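Local coordinates for MMACHC-like protein (Caenorhabditis elegans, PDB 5UJC), which binds vitamin B12 and probably catalyses the reductive dealkylation of cyanocobalamin and the glutathione-dependent demethylation of methylcobalamin, at residues K71-V74 / Q75-D79; I118-D121 / Y122-T125. One frame throughout, in Å; residues are numbered along the deposited sequence. Where two conformers were deposited one is given.

Interaction 1: K71-V74 / Q75-D79; sequences KWVV and QKTMD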
# COMPACT_ATOMS: atom_id res chain seq x y z
N LYS A 71 -0.94 -16.53 9.32
CA LYS A 71 -1.11 -17.91 8.84
C LYS A 71 0.13 -18.39 8.07
O LYS A 71 0.58 -19.53 8.25
CB LYS A 71 -2.35 -18.02 7.98
CG LYS A 71 -3.63 -17.94 8.74
CD LYS A 71 -4.84 -18.01 7.83
CE LYS A 71 -6.11 -17.51 8.52
NZ LYS A 71 -7.28 -17.53 7.59
N TRP A 72 0.69 -17.51 7.25
CA TRP A 72 1.84 -17.83 6.44
C TRP A 72 3.07 -18.10 7.33
O TRP A 72 3.80 -19.07 7.11
CB TRP A 72 2.09 -16.70 5.43
CG TRP A 72 3.25 -16.92 4.49
CD1 TRP A 72 3.19 -17.40 3.19
CD2 TRP A 72 4.60 -16.49 4.68
NE1 TRP A 72 4.43 -17.35 2.61
CE2 TRP A 72 5.32 -16.80 3.49
CE3 TRP A 72 5.29 -15.90 5.75
CZ2 TRP A 72 6.70 -16.53 3.34
CZ3 TRP A 72 6.66 -15.63 5.60
CH2 TRP A 72 7.34 -15.94 4.40
N VAL A 73 3.27 -17.27 8.36
CA VAL A 73 4.41 -17.45 9.26
C VAL A 73 4.27 -18.77 10.05
O VAL A 73 5.26 -19.49 10.24
CB VAL A 73 4.53 -16.28 10.24
CG1 VAL A 73 5.52 -16.58 11.33
CG2 VAL A 73 4.94 -15.03 9.50
N VAL A 74 3.06 -19.08 10.48
CA VAL A 74 2.81 -20.36 11.18
C VAL A 74 3.21 -21.52 10.28
O VAL A 74 3.91 -22.47 10.71
CB VAL A 74 1.35 -20.46 11.63
CG1 VAL A 74 1.02 -21.87 12.12
CG2 VAL A 74 1.10 -19.45 12.75
N GLN A 75 2.79 -21.47 9.02
CA GLN A 75 3.09 -22.56 8.10
C GLN A 75 4.59 -22.64 7.82
O GLN A 75 5.15 -23.73 7.77
CB GLN A 75 2.32 -22.37 6.79
CG GLN A 75 2.48 -23.54 5.82
CD GLN A 75 1.95 -24.84 6.40
OE1 GLN A 75 0.77 -24.93 6.76
NE2 GLN A 75 2.81 -25.84 6.52
N LYS A 76 5.23 -21.50 7.58
CA LYS A 76 6.66 -21.52 7.31
C LYS A 76 7.44 -22.06 8.48
O LYS A 76 8.44 -22.75 8.30
CB LYS A 76 7.16 -20.14 6.90
CG LYS A 76 6.68 -19.71 5.53
CD LYS A 76 7.36 -20.52 4.44
CE LYS A 76 6.90 -20.15 3.06
NZ LYS A 76 7.57 -21.06 2.08
N THR A 77 7.00 -21.77 9.68
CA THR A 77 7.67 -22.28 10.87
C THR A 77 7.56 -23.79 10.92
O THR A 77 8.57 -24.48 11.21
CB THR A 77 7.10 -21.61 12.15
OG1 THR A 77 7.32 -20.19 12.10
CG2 THR A 77 7.74 -22.15 13.38
N MET A 78 6.39 -24.31 10.60
CA MET A 78 6.22 -25.77 10.51
C MET A 78 7.14 -26.36 9.44
O MET A 78 7.84 -27.37 9.68
CB MET A 78 4.76 -26.11 10.21
CG MET A 78 4.48 -27.62 10.04
SD MET A 78 4.91 -28.56 11.52
CE MET A 78 3.48 -28.24 12.54
N ASP A 79 7.20 -25.70 8.28
CA ASP A 79 8.00 -26.19 7.14
C ASP A 79 9.50 -26.23 7.46
O ASP A 79 10.21 -27.21 7.13
CB ASP A 79 7.78 -25.31 5.92
CG ASP A 79 6.35 -25.37 5.36
OD1 ASP A 79 5.59 -26.28 5.71
OD2 ASP A 79 5.99 -24.47 4.54
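Lys76 lays its aliphatic chain across the indole of Trp72, the residue one helical turn before it. The contact is a CH-pi interaction over the ring face: Lys76 CG lies 3.7 Å from the centroid of the six-membered ring, only 6° off the ring normal. With CG anti to the backbone N (chi1 -179°), Trp72 swings its indole to the flank where Lys76 can reach it. A bend about the CB-CG bond of the lysine, followed by an extended run, keeps the methylenes close to the ring, and Lys76 CE comes to 3.6 Å from Trp72 CZ2. At the ring's edge, Trp72 NE1 is hydrogen-bonded to Asp100, and Phe97 meets the indole edge-to-face, so this flank packs on helix 93-109.

On another flank, Thr77 turns its hydroxyl back along the helix. Thr77 OG1 donates to Val73 O at 2.9 Å, while Thr77 N donates to the same oxygen at 2.9 Å from the opposite face of the carbonyl plane. Val73 O is thus gripped twice, and Val73 and Thr77 both rest on Val264 of helix 257-265.

Farther round, Gln75 NE2 donates to Asp79 OD1 at 2.9 Å. Asp79 OD1 lies nearly in the amide plane of Gln75, yet NE2 approaches from 37° above the carboxylate plane.

All three pairs are spaced i to i+4, in step with the backbone bonds. The Thr77 hydroxyl and the Gln75 amide find partners one turn away on their own helix, while Trp72 NE1 turns to Asp100; the indole face takes up lysine methylenes, and the Lys76 side chain also touches Asp100.

Interaction 2: I118-D121 / Y122-T125; sequences ILHD and YSMT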
# COMPACT_ATOMS: atom_id res chain seq x y z
N ILE A 118 3.20 -6.09 -13.26
CA ILE A 118 3.02 -5.86 -11.83
C ILE A 118 4.11 -4.94 -11.32
O ILE A 118 5.30 -5.19 -11.56
CB ILE A 118 3.05 -7.19 -10.99
CG1 ILE A 118 2.10 -8.26 -11.56
CG2 ILE A 118 2.74 -6.86 -9.52
CD1 ILE A 118 1.98 -9.51 -10.70
N LEU A 119 3.70 -3.85 -10.66
CA LEU A 119 4.64 -2.91 -10.02
C LEU A 119 4.31 -2.84 -8.55
O LEU A 119 3.17 -2.71 -8.19
CB LEU A 119 4.47 -1.50 -10.65
CG LEU A 119 4.89 -1.38 -12.11
CD1 LEU A 119 4.59 0.02 -12.62
CD2 LEU A 119 6.38 -1.70 -12.29
N HIS A 120 5.33 -2.92 -7.71
CA HIS A 120 5.12 -2.85 -6.25
C HIS A 120 5.41 -1.48 -5.72
O HIS A 120 6.07 -0.67 -6.38
CB HIS A 120 6.00 -3.88 -5.56
CG HIS A 120 5.84 -5.24 -6.11
ND1 HIS A 120 4.62 -5.89 -6.15
CD2 HIS A 120 6.72 -6.05 -6.74
CE1 HIS A 120 4.77 -7.06 -6.77
NE2 HIS A 120 6.04 -7.19 -7.12
N ASP A 121 4.96 -1.21 -4.50
CA ASP A 121 5.32 0.07 -3.85
C ASP A 121 6.85 0.28 -3.76
O ASP A 121 7.33 1.40 -3.85
CB ASP A 121 4.66 0.17 -2.45
CG ASP A 121 5.18 -0.84 -1.48
OD1 ASP A 121 5.11 -2.04 -1.78
OD2 ASP A 121 5.66 -0.42 -0.41
N TYR A 122 7.58 -0.81 -3.60
CA TYR A 122 9.02 -0.77 -3.47
C TYR A 122 9.77 -0.93 -4.78
O TYR A 122 11.01 -0.91 -4.78
CB TYR A 122 9.49 -1.82 -2.47
CG TYR A 122 9.04 -3.23 -2.76
CD1 TYR A 122 9.66 -4.00 -3.70
CD2 TYR A 122 7.95 -3.76 -2.12
CE1 TYR A 122 9.23 -5.28 -3.97
CE2 TYR A 122 7.51 -5.04 -2.39
CZ TYR A 122 8.19 -5.83 -3.26
OH TYR A 122 7.77 -7.14 -3.50
N SER A 123 9.05 -1.07 -5.91
CA SER A 123 9.74 -1.24 -7.20
C SER A 123 10.47 0.04 -7.58
O SER A 123 9.91 1.13 -7.51
CB SER A 123 8.75 -1.61 -8.31
OG SER A 123 8.17 -2.87 -8.08
N MET A 124 11.71 -0.11 -8.05
CA MET A 124 12.54 1.00 -8.49
C MET A 124 13.24 0.75 -9.80
O MET A 124 13.51 -0.38 -10.15
CB MET A 124 13.59 1.34 -7.42
CG MET A 124 14.67 0.31 -7.26
SD MET A 124 15.92 0.79 -6.07
CE MET A 124 17.21 -0.38 -6.55
N THR A 125 13.60 1.85 -10.48
CA THR A 125 14.57 1.81 -11.57
C THR A 125 16.00 1.68 -11.01
O THR A 125 16.22 1.83 -9.81
CB THR A 125 14.51 3.09 -12.40
OG1 THR A 125 15.01 4.17 -11.62
CG2 THR A 125 13.07 3.38 -12.86
O HOH W 1 7.23 1.84 -7.29
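His120 and Tyr122 are brought side by side by their first torsions: His120 CG stands anti to its carbonyl carbon (chi1 -53°), whereas Tyr122 CG sits between backbone N and carbonyl carbon (chi1 55°). The phenol folds back over the histidine, with His120 CB 3.7 Å from the Tyr122 ring centroid, a CH-pi contact over the face. The two rings are near parallel, at 25°, but barely overlap; Tyr122 OH ends over the imidazole toward its rim, 3.6 Å from His120 CD2.

Beneath them a type I beta turn directs the chain aside at the end of strand 117-120. Ser123 N donates to His120 O at 3.0 Å, and His120 N returns a bond to Ser123 OG at 2.9 Å. One water lies 2.9 Å from His120 O and 2.8 Å from Ser123 O.

With an alanine at Tyr122, lacking the ring over His120 CB and the hydroxyl over the imidazole rim, that side of the histidine would probably lose its packing partner, though ND1 keeps its bond to Ser188.

Asp121 bonds through its backbone oxygen to co-methylcobalamin. The two bonds and backbone pairing of Asp121 with Arg187 probably help hold this carbonyl in place.

In the fold
Interaction 1 and interaction 2 do not touch: their centres are 26 Å apart and their nearest atoms about 12 Å apart. Helix 93-109 lies against both. Ser96 and Asp100 meet Trp72 and Lys76 of residues 71-79, while Gln95, Leu102 and Ser106 meet Tyr122, His120 and Ile118 of residues 118-125. Their settings differ. Interaction 1, its centre about 23 Å from the centre of the chain, is helix-surface packing away from the annotated sites. Interaction 2, its centre about 11 Å from that of the chain, ends an outermost strand of the four-stranded antiparallel sheet and belongs to the cobalamin pocket, the side chain of Asp121 lying about 3 Å from the bound co-methylcobalamin.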